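Local coordinates for transglutaminase-like domain-containing protein (Streptococcus suis, PDB 4XZ7) that probably acts as a transglutaminase, cross-linking glutamine and lysine side chains of proteins, and serves as an antiphagocytic virulence factor of the bacterium, at residues 337-342 with 353-358; 34-39 with 51-56; 128-133 with 159-164. All coordinates share one frame; numbering follows the deposited sequence.

Interaction 1 of 3, residues 337-342 with 353-358; sequences DSYDVV and NYMIID
A parallel pair of strands at one edge of a five-stranded sheet makes this contact, with D340, V341 and V342 standing opposite Y354, M355 and I356. The backbone ladder runs N353 O to D340 N, D340 O to M355 N, M355 O to V342 N and V342 O to I357 N. The bond from V342 N to M355 O, 3.0 Å, is the straightest of them at 167°. Just before the strands, the amide of N353 continues the pairing: its ND2 donates to S338 O over 3.1 Å, in the carbonyl plane, while OD1 accepts a 2.6 Å bond from a water that also meets S338 OG. With CG anti to the backbone N (chi1 -158°), this amide is carried across to residues 338-339, and its OD1 comes 3.3 Å from Y339 CD1. M355 CG stands 4.1 Å from the ring centroid in a CH-pi contact, and the bent chain brings M355 CE to 3.6 Å from Y339 CE1, with the sulfur farther above the ring in a Met-aromatic contact. The ring thus has M355 CG over one face and, over the opposite one, the N353-bound water above its centre with N353 OD1 near CD1; its OH is hydrogen-bonded to D310. On the side of V341, CG1 meets I357 CG2; on the side of V342, CG2 packs against Y354 CB at 3.7 Å. N353 and Y354 both face K288 of the adjoining antiparallel strand 282-288, forming a G1 beta bulge. Parallel pairing of 340-343 with 354-357, next to antiparallel strands 282-288, 294-302 and 305-309, completes the mixed sheet of the transglutaminase-like core, a papain-related fold whose antiparallel strands typically carry the histidine and aspartate of its triad.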
loop_
_atom_site.group_PDB
_atom_site.type_symbol
_atom_site.label_atom_id
_atom_site.label_comp_id
_atom_site.label_asym_id
_atom_site.label_seq_id
_atom_site.Cartn_x
_atom_site.Cartn_y
_atom_site.Cartn_z
ATOM N N ASP B 337 24.043 -17.601 -24.295
ATOM C CA ASP B 337 23.891 -16.927 -25.583
ATOM C C ASP B 337 22.838 -17.526 -26.484
ATOM O O ASP B 337 23.051 -17.652 -27.688
ATOM C CB ASP B 337 25.220 -16.919 -26.333
ATOM C CG ASP B 337 26.221 -16.008 -25.697
ATOM O OD1 ASP B 337 25.781 -14.994 -25.122
ATOM O OD2 ASP B 337 27.432 -16.294 -25.768
ATOM N N SER B 338 21.701 -17.889 -25.913
ATOM C CA SER B 338 20.646 -18.489 -26.706
ATOM C C SER B 338 19.669 -17.428 -27.217
ATOM O O SER B 338 18.701 -17.746 -27.918
ATOM C CB SER B 338 19.903 -19.539 -25.891
ATOM O OG SER B 338 19.136 -18.926 -24.880
ATOM N N TYR B 339 19.923 -16.172 -26.858
ATOM C CA TYR B 339 19.082 -15.058 -27.294
ATOM C C TYR B 339 19.661 -14.308 -28.485
ATOM O O TYR B 339 20.874 -14.146 -28.598
ATOM C CB TYR B 339 18.872 -14.070 -26.145
ATOM C CG TYR B 339 17.871 -14.551 -25.136
ATOM C CD1 TYR B 339 16.529 -14.181 -25.226
ATOM C CD2 TYR B 339 18.258 -15.393 -24.098
ATOM C CE1 TYR B 339 15.610 -14.636 -24.304
ATOM C CE2 TYR B 339 17.347 -15.853 -23.172
ATOM C CZ TYR B 339 16.030 -15.476 -23.273
ATOM O OH TYR B 339 15.129 -15.933 -22.334
ATOM N N ASP B 340 18.786 -13.830 -29.362
ATOM C CA ASP B 340 19.192 -12.826 -30.333
ATOM C C ASP B 340 19.341 -11.515 -29.585
ATOM O O ASP B 340 18.713 -11.315 -28.549
ATOM C CB ASP B 340 18.173 -12.691 -31.464
ATOM C CG ASP B 340 18.172 -13.884 -32.384
ATOM O OD1 ASP B 340 19.239 -14.509 -32.535
ATOM O OD2 ASP B 340 17.106 -14.196 -32.949
ATOM N N VAL B 341 20.184 -10.624 -30.084
ATOM C CA VAL B 341 20.350 -9.344 -29.415
ATOM C C VAL B 341 19.795 -8.218 -30.261
ATOM O O VAL B 341 19.921 -8.218 -31.486
ATOM C CB VAL B 341 21.809 -9.064 -29.091
ATOM C CG1 VAL B 341 22.317 -10.100 -28.120
ATOM C CG2 VAL B 341 22.636 -9.069 -30.373
ATOM N N VAL B 342 19.162 -7.272 -29.585
ATOM C CA VAL B 342 18.597 -6.100 -30.224
ATOM C C VAL B 342 19.297 -4.910 -29.615
ATOM O O VAL B 342 19.439 -4.837 -28.400
ATOM C CB VAL B 342 17.064 -6.012 -30.010
ATOM C CG1 VAL B 342 16.527 -4.620 -30.344
ATOM C CG2 VAL B 342 16.363 -7.076 -30.820
ATOM N N ASN B 353 12.521 -14.186 -28.421
ATOM C CA ASN B 353 13.920 -14.576 -28.260
ATOM C C ASN B 353 14.922 -13.468 -28.569
ATOM O O ASN B 353 15.909 -13.693 -29.275
ATOM C CB ASN B 353 14.236 -15.802 -29.122
ATOM C CG ASN B 353 15.454 -16.561 -28.624
ATOM O OD1 ASN B 353 15.745 -16.578 -27.430
ATOM N ND2 ASN B 353 16.183 -17.171 -29.542
ATOM N N TYR B 354 14.674 -12.278 -28.026
ATOM C CA TYR B 354 15.685 -11.228 -28.017
ATOM C C TYR B 354 15.863 -10.653 -26.618
ATOM O O TYR B 354 14.950 -10.678 -25.802
ATOM C CB TYR B 354 15.336 -10.096 -28.993
ATOM C CG TYR B 354 14.095 -9.323 -28.620
ATOM C CD1 TYR B 354 14.168 -8.180 -27.826
ATOM C CD2 TYR B 354 12.841 -9.745 -29.047
ATOM C CE1 TYR B 354 13.013 -7.470 -27.471
ATOM C CE2 TYR B 354 11.690 -9.045 -28.702
ATOM C CZ TYR B 354 11.786 -7.910 -27.919
ATOM O OH TYR B 354 10.641 -7.223 -27.581
ATOM N N MET B 355 17.063 -10.147 -26.366
ATOM C CA MET B 355 17.360 -9.294 -25.225
ATOM C C MET B 355 17.833 -7.954 -25.769
ATOM O O MET B 355 18.627 -7.912 -26.714
ATOM C CB MET B 355 18.426 -9.921 -24.314
ATOM C CG MET B 355 17.870 -11.058 -23.460
ATOM S SD MET B 355 16.668 -10.403 -22.286
ATOM C CE MET B 355 15.435 -11.697 -22.205
ATOM N N ILE B 356 17.329 -6.868 -25.193
ATOM C CA ILE B 356 17.717 -5.526 -25.609
ATOM C C ILE B 356 19.003 -5.102 -24.904
ATOM O O ILE B 356 18.993 -4.765 -23.728
ATOM C CB ILE B 356 16.583 -4.506 -25.325
ATOM C CG1 ILE B 356 15.318 -4.927 -26.080
ATOM C CG2 ILE B 356 17.026 -3.095 -25.711
ATOM C CD1 ILE B 356 14.106 -4.025 -25.878
ATOM N N ILE B 357 20.116 -5.126 -25.624
ATOM C CA ILE B 357 21.407 -4.845 -25.005
ATOM C C ILE B 357 21.901 -3.446 -25.367
ATOM O O ILE B 357 21.364 -2.806 -26.268
ATOM C CB ILE B 357 22.462 -5.886 -25.417
ATOM C CG1 ILE B 357 22.983 -5.600 -26.826
ATOM C CG2 ILE B 357 21.878 -7.303 -25.365
ATOM C CD1 ILE B 357 24.212 -6.422 -27.193
ATOM N N ASP B 358 22.921 -2.976 -24.664
ATOM C CA ASP B 358 23.523 -1.676 -24.957
ATOM C C ASP B 358 25.036 -1.844 -25.176
ATOM O O ASP B 358 25.823 -1.926 -24.224
ATOM C CB ASP B 358 23.217 -0.681 -23.825
ATOM C CG ASP B 358 23.975 0.655 -23.966
ATOM O OD1 ASP B 358 24.502 0.977 -25.059
ATOM O OD2 ASP B 358 24.031 1.392 -22.958
HETATM O O HOH W 1 16.499 -18.382 -25.732
#

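Interaction 2 of 3, residues 34-39 with 51-56; sequences RQFHVL and STREEL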
loop_
_atom_site.group_PDB
_atom_site.type_symbol
_atom_site.label_atom_id
_atom_site.label_comp_id
_atom_site.label_asym_id
_atom_site.label_seq_id
_atom_site.Cartn_x
_atom_site.Cartn_y
_atom_site.Cartn_z
ATOM N N ARG B 34 11.303 -10.631 38.014
ATOM C CA ARG B 34 12.141 -10.529 36.828
ATOM C C ARG B 34 11.344 -10.764 35.560
ATOM O O ARG B 34 11.662 -10.238 34.489
ATOM C CB ARG B 34 13.290 -11.544 36.942
ATOM C CG ARG B 34 14.276 -11.577 35.798
ATOM C CD ARG B 34 15.452 -12.535 36.107
ATOM N NE ARG B 34 16.296 -12.708 34.932
ATOM C CZ ARG B 34 16.054 -13.589 33.963
ATOM N NH1 ARG B 34 16.865 -13.672 32.917
ATOM N NH2 ARG B 34 14.998 -14.389 34.038
ATOM N N GLN B 35 10.314 -11.590 35.674
ATOM C CA GLN B 35 9.454 -11.852 34.534
ATOM C C GLN B 35 7.991 -11.581 34.881
ATOM O O GLN B 35 7.555 -11.799 36.016
ATOM C CB GLN B 35 9.634 -13.290 34.044
ATOM C CG GLN B 35 11.055 -13.615 33.590
ATOM C CD GLN B 35 11.236 -15.086 33.258
ATOM O OE1 GLN B 35 10.842 -15.959 34.026
ATOM N NE2 GLN B 35 11.830 -15.360 32.110
ATOM N N PHE B 36 7.250 -11.111 33.879
ATOM C CA PHE B 36 5.871 -10.675 34.053
ATOM C C PHE B 36 5.030 -11.149 32.876
ATOM O O PHE B 36 5.510 -11.129 31.743
ATOM C CB PHE B 36 5.795 -9.144 34.145
ATOM C CG PHE B 36 6.565 -8.541 35.305
ATOM C CD1 PHE B 36 5.932 -8.283 36.510
ATOM C CD2 PHE B 36 7.904 -8.187 35.170
ATOM C CE1 PHE B 36 6.628 -7.704 37.580
ATOM C CE2 PHE B 36 8.612 -7.606 36.227
ATOM C CZ PHE B 36 7.974 -7.372 37.438
ATOM N N HIS B 37 3.781 -11.560 33.102
ATOM C CA HIS B 37 2.901 -11.703 31.944
ATOM C C HIS B 37 2.333 -10.331 31.660
ATOM O O HIS B 37 2.298 -9.478 32.549
ATOM C CB HIS B 37 1.773 -12.726 32.161
ATOM C CG HIS B 37 2.262 -14.126 32.303
ATOM N ND1 HIS B 37 3.474 -14.543 31.786
ATOM C CD2 HIS B 37 1.734 -15.203 32.935
ATOM C CE1 HIS B 37 3.662 -15.814 32.083
ATOM N NE2 HIS B 37 2.625 -16.240 32.789
ATOM N N VAL B 38 1.896 -10.100 30.430
ATOM C CA VAL B 38 1.348 -8.796 30.088
ATOM C C VAL B 38 0.050 -8.928 29.314
ATOM O O VAL B 38 0.004 -9.589 28.277
ATOM C CB VAL B 38 2.332 -7.952 29.255
ATOM C CG1 VAL B 38 1.706 -6.591 28.949
ATOM C CG2 VAL B 38 3.673 -7.803 30.003
ATOM N N LEU B 39 -0.999 -8.299 29.841
ATOM C CA LEU B 39 -2.309 -8.269 29.206
ATOM C C LEU B 39 -2.533 -6.910 28.597
ATOM O O LEU B 39 -2.247 -5.899 29.217
ATOM C CB LEU B 39 -3.423 -8.563 30.208
ATOM C CG LEU B 39 -3.347 -9.932 30.888
ATOM C CD1 LEU B 39 -4.394 -10.051 31.993
ATOM C CD2 LEU B 39 -3.512 -11.035 29.850
ATOM N N SER B 51 7.638 -11.813 30.139
ATOM C CA SER B 51 8.352 -10.623 29.671
ATOM C C SER B 51 9.337 -10.083 30.694
ATOM O O SER B 51 9.066 -10.093 31.898
ATOM C CB SER B 51 7.362 -9.519 29.311
ATOM O OG SER B 51 6.447 -9.973 28.333
ATOM N N THR B 52 10.478 -9.600 30.198
ATOM C CA THR B 52 11.482 -8.922 31.019
ATOM C C THR B 52 11.218 -7.425 31.068
ATOM O O THR B 52 10.469 -6.895 30.246
ATOM C CB THR B 52 12.914 -9.143 30.474
ATOM O OG1 THR B 52 13.009 -8.588 29.156
ATOM C CG2 THR B 52 13.240 -10.632 30.407
ATOM N N ARG B 53 11.859 -6.732 32.005
ATOM C CA ARG B 53 11.694 -5.277 32.107
ATOM C C ARG B 53 12.115 -4.538 30.826
ATOM O O ARG B 53 11.542 -3.497 30.494
ATOM C CB ARG B 53 12.456 -4.758 33.322
ATOM C CG ARG B 53 11.833 -5.276 34.618
ATOM C CD ARG B 53 12.635 -4.969 35.844
ATOM N NE ARG B 53 12.041 -5.606 37.017
ATOM C CZ ARG B 53 11.455 -4.950 38.012
ATOM N NH1 ARG B 53 10.938 -5.613 39.051
ATOM N NH2 ARG B 53 11.397 -3.627 37.974
ATOM N N GLU B 54 13.056 -5.109 30.072
ATOM C CA GLU B 54 13.458 -4.518 28.793
ATOM C C GLU B 54 12.327 -4.606 27.780
ATOM O O GLU B 54 12.024 -3.638 27.065
ATOM C CB GLU B 54 14.722 -5.202 28.259
ATOM C CG GLU B 54 15.895 -5.089 29.239
ATOM C CD GLU B 54 17.242 -5.385 28.604
ATOM O OE1 GLU B 54 17.276 -5.971 27.498
ATOM O OE2 GLU B 54 18.273 -5.023 29.217
ATOM N N GLU B 55 11.689 -5.769 27.735
ATOM C CA GLU B 55 10.536 -5.970 26.871
ATOM C C GLU B 55 9.329 -5.147 27.335
ATOM O O GLU B 55 8.524 -4.697 26.525
ATOM C CB GLU B 55 10.206 -7.457 26.807
ATOM C CG GLU B 55 11.294 -8.267 26.079
ATOM C CD GLU B 55 11.234 -9.755 26.360
ATOM O OE1 GLU B 55 11.696 -10.545 25.507
ATOM O OE2 GLU B 55 10.748 -10.139 27.444
ATOM N N LEU B 56 9.195 -4.960 28.643
ATOM C CA LEU B 56 8.178 -4.048 29.170
ATOM C C LEU B 56 8.401 -2.659 28.592
ATOM O O LEU B 56 7.484 -2.054 28.010
ATOM C CB LEU B 56 8.218 -4.007 30.699
ATOM C CG LEU B 56 7.643 -5.290 31.313
ATOM C CD1 LEU B 56 7.784 -5.323 32.835
ATOM C CD2 LEU B 56 6.183 -5.467 30.885
HETATM O O HOH W 2 13.401 -8.141 33.956
#
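S51 O is gripped by two consecutive residues, Q35 and F36: F36 N donates to it over 2.9 Å, in the carbonyl plane and on a lone pair. Q35 CA, 3.2 Å from S51 O, adds a CA-H...O contact. In return S51 N donates to F36 O, at 2.8 Å, although this bond is bent to 135° at the hydrogen. F36 and S51 are therefore an antiparallel hydrogen-bonded pair, the last before residues 51-56 turn into a helix. T52 is the N-cap of that helix and forms a capping box with E55: T52 N donates to E55 OE2 over 2.8 Å, while the return bond from E55 N to T52 OG1 is weak. A water bridges R34 O, to which it donates, and R53 N, from which it accepts. The F36 ring, CG anti to its own carbonyl carbon (chi1 -61°), swings over the first helical turn. L56 crosses it at about a right angle, bringing CD1 to 3.7 Å from F36 CD2. R53 reaches the far end of the ring with an extended chain, its guanidinium plane turned 70° from the ring and NH1 lying at the ring edge, 3.8 Å from F36 CZ; that nitrogen also bonds to Q33 O, consistent with its place at the edge. The other methyl of L56, CD2, touches V38 CG2 at 3.5 Å. I82 of strand 79-86 touches F36 and L56, and W19 and L26 of helix 19-29 touch L56, so the start of helix 53-59 packs on both the sheet and helix 19-29.

Interaction 3 of 3, residues 128-133 with 159-164; sequences IELDSN and YSHGLT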
loop_
_atom_site.group_PDB
_atom_site.type_symbol
_atom_site.label_atom_id
_atom_site.label_comp_id
_atom_site.label_asym_id
_atom_site.label_seq_id
_atom_site.Cartn_x
_atom_site.Cartn_y
_atom_site.Cartn_z
ATOM N N ILE B 128 -19.852 -2.565 29.535
ATOM C CA ILE B 128 -20.111 -1.850 28.307
ATOM C C ILE B 128 -19.870 -2.813 27.169
ATOM O O ILE B 128 -18.945 -3.643 27.229
ATOM C CB ILE B 128 -19.214 -0.607 28.146
ATOM C CG1 ILE B 128 -17.741 -0.994 28.257
ATOM C CG2 ILE B 128 -19.572 0.421 29.205
ATOM C CD1 ILE B 128 -16.738 0.069 27.786
ATOM N N GLU B 129 -20.714 -2.717 26.148
ATOM C CA GLU B 129 -20.501 -3.440 24.897
ATOM C C GLU B 129 -21.212 -2.728 23.749
ATOM O O GLU B 129 -22.089 -1.890 23.967
ATOM C CB GLU B 129 -20.981 -4.886 25.014
ATOM C CG GLU B 129 -22.266 -5.069 25.793
ATOM C CD GLU B 129 -22.876 -6.449 25.602
ATOM O OE1 GLU B 129 -23.996 -6.508 25.051
ATOM O OE2 GLU B 129 -22.246 -7.467 25.994
ATOM N N LEU B 130 -20.816 -3.043 22.524
ATOM C CA LEU B 130 -21.603 -2.643 21.354
ATOM C C LEU B 130 -22.295 -3.888 20.811
ATOM O O LEU B 130 -21.620 -4.871 20.473
ATOM C CB LEU B 130 -20.718 -1.995 20.284
ATOM C CG LEU B 130 -19.993 -0.730 20.736
ATOM C CD1 LEU B 130 -19.070 -0.219 19.634
ATOM C CD2 LEU B 130 -20.997 0.343 21.153
ATOM N N ASP B 131 -23.627 -3.883 20.748
ATOM C CA ASP B 131 -24.329 -5.126 20.446
ATOM C C ASP B 131 -24.317 -5.463 18.950
ATOM O O ASP B 131 -23.850 -4.682 18.116
ATOM C CB ASP B 131 -25.772 -5.099 20.995
ATOM C CG ASP B 131 -26.632 -4.006 20.395
ATOM O OD1 ASP B 131 -26.234 -3.380 19.381
ATOM O OD2 ASP B 131 -27.733 -3.780 20.956
ATOM N N SER B 132 -24.798 -6.656 18.625
ATOM C CA SER B 132 -24.750 -7.154 17.259
ATOM C C SER B 132 -25.594 -6.296 16.307
ATOM O O SER B 132 -25.290 -6.212 15.121
ATOM C CB SER B 132 -25.222 -8.608 17.228
ATOM O OG SER B 132 -26.504 -8.703 17.832
ATOM N N ASN B 133 -26.647 -5.651 16.814
ATOM C CA ASN B 133 -27.482 -4.791 15.957
ATOM C C ASN B 133 -26.694 -3.568 15.480
ATOM O O ASN B 133 -26.726 -3.200 14.286
ATOM C CB ASN B 133 -28.755 -4.323 16.682
ATOM C CG ASN B 133 -29.766 -5.456 16.924
ATOM O OD1 ASN B 133 -29.755 -6.479 16.239
ATOM N ND2 ASN B 133 -30.650 -5.263 17.911
ATOM N N TYR B 159 -14.162 -3.983 31.053
ATOM C CA TYR B 159 -14.862 -4.221 29.791
ATOM C C TYR B 159 -14.344 -3.264 28.747
ATOM O O TYR B 159 -13.987 -2.142 29.074
ATOM C CB TYR B 159 -16.381 -4.021 29.945
ATOM C CG TYR B 159 -17.025 -4.929 30.981
ATOM C CD1 TYR B 159 -17.636 -6.112 30.603
ATOM C CD2 TYR B 159 -17.021 -4.587 32.342
ATOM C CE1 TYR B 159 -18.226 -6.931 31.529
ATOM C CE2 TYR B 159 -17.611 -5.395 33.274
ATOM C CZ TYR B 159 -18.208 -6.566 32.870
ATOM O OH TYR B 159 -18.788 -7.386 33.808
ATOM N N SER B 160 -14.364 -3.685 27.490
ATOM C CA SER B 160 -13.685 -2.954 26.414
ATOM C C SER B 160 -14.446 -3.083 25.117
ATOM O O SER B 160 -14.999 -4.141 24.836
ATOM C CB SER B 160 -12.263 -3.505 26.193
ATOM O OG SER B 160 -11.433 -3.326 27.327
ATOM N N HIS B 161 -14.448 -2.035 24.302
ATOM C CA HIS B 161 -14.892 -2.211 22.915
ATOM C C HIS B 161 -14.413 -1.028 22.082
ATOM O O HIS B 161 -13.894 -0.056 22.620
ATOM C CB HIS B 161 -16.423 -2.386 22.815
ATOM C CG HIS B 161 -17.216 -1.186 23.263
ATOM N ND1 HIS B 161 -17.159 0.029 22.615
ATOM C CD2 HIS B 161 -18.114 -1.030 24.268
ATOM C CE1 HIS B 161 -17.966 0.892 23.214
ATOM N NE2 HIS B 161 -18.550 0.280 24.228
ATOM N N GLY B 162 -14.580 -1.128 20.769
ATOM C CA GLY B 162 -14.136 -0.092 19.864
ATOM C C GLY B 162 -14.690 1.264 20.224
ATOM O O GLY B 162 -15.846 1.380 20.633
ATOM N N LEU B 163 -13.844 2.282 20.105
ATOM C CA LEU B 163 -14.270 3.659 20.268
ATOM C C LEU B 163 -14.342 4.337 18.901
ATOM O O LEU B 163 -15.338 4.965 18.584
ATOM C CB LEU B 163 -13.324 4.436 21.193
ATOM C CG LEU B 163 -13.671 5.915 21.403
ATOM C CD1 LEU B 163 -15.129 6.086 21.836
ATOM C CD2 LEU B 163 -12.753 6.535 22.432
ATOM N N THR B 164 -13.289 4.202 18.095
ATOM C CA THR B 164 -13.300 4.793 16.757
ATOM C C THR B 164 -13.884 3.825 15.732
ATOM O O THR B 164 -13.748 2.602 15.853
ATOM C CB THR B 164 -11.893 5.191 16.279
ATOM O OG1 THR B 164 -11.069 4.030 16.308
ATOM C CG2 THR B 164 -11.277 6.277 17.186
HETATM O O HOH W 3 -17.349 -5.520 26.143
#
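L130 sits over one face of the H161 imidazole, the two side chains crossing at about a right angle. Its CG stands over the centre of the ring, 3.6 Å from the centroid and 15° off the normal, a CH-pi contact, and its methyls divide over the ND1-CE1-NE2 side, L130 CD1 3.5 Å from H161 ND1 and L130 CD2 3.7 Å from H161 CE1. The same ring is met on its CD2 side by the backbone of the other segment, with E129 CA at 3.4 Å from H161 CD2 and the carbonyl carbon of I128 at the ring edge. H161 is brought into this position by chi1 of 64°, which sets CG between its backbone N and carbonyl carbon and stands the ring up from strand 157-167 toward residues 128-130. I128 also crosses H161 at about a right angle, CD1 lying 3.9 Å from H161 CD2, while its CG1 rests 3.7 Å from Y159 CB; the phenol of Y159 then leads away. Between the two backbones, which run in roughly the same direction, a water lies 2.7 Å from I128 O and within bonding distance of S160 O; with more acceptors in reach than protons, it may share its hydrogens among them. Two bonds fix the rotation of the imidazole: H161 ND1 donates to G162 O over 2.7 Å, almost exactly in the ring plane, and NE2 is hydrogen-bonded to Y98 OH. With ND1 as donor, a neutral H161 would probably receive the Y98 hydroxyl at NE2, so a buried polar ring can have both nitrogens satisfied while a leucine covers its face.

In the fold
From the N terminus the three contacts follow one another in series, none nested and none crossing. Interaction 2 closes a short loop of 11 residues, joining strand 36-40 to the end of strand 48-51 and the helix that follows. Interaction 3 spans 25 residues that include helix and strand, and lays the chain leading into helix 132-140 along strand 157-167 of the second sheet; its centre is about 29 Å from that of interaction 2. Interaction 1 comes far later, its 10-residue connection joining strands 340-343 and 354-357 of the transglutaminase-like domain. It lies on the opposite side of the chain's centre from the other two, about 60 Å from interaction 2 and 63 Å from interaction 3, between centres.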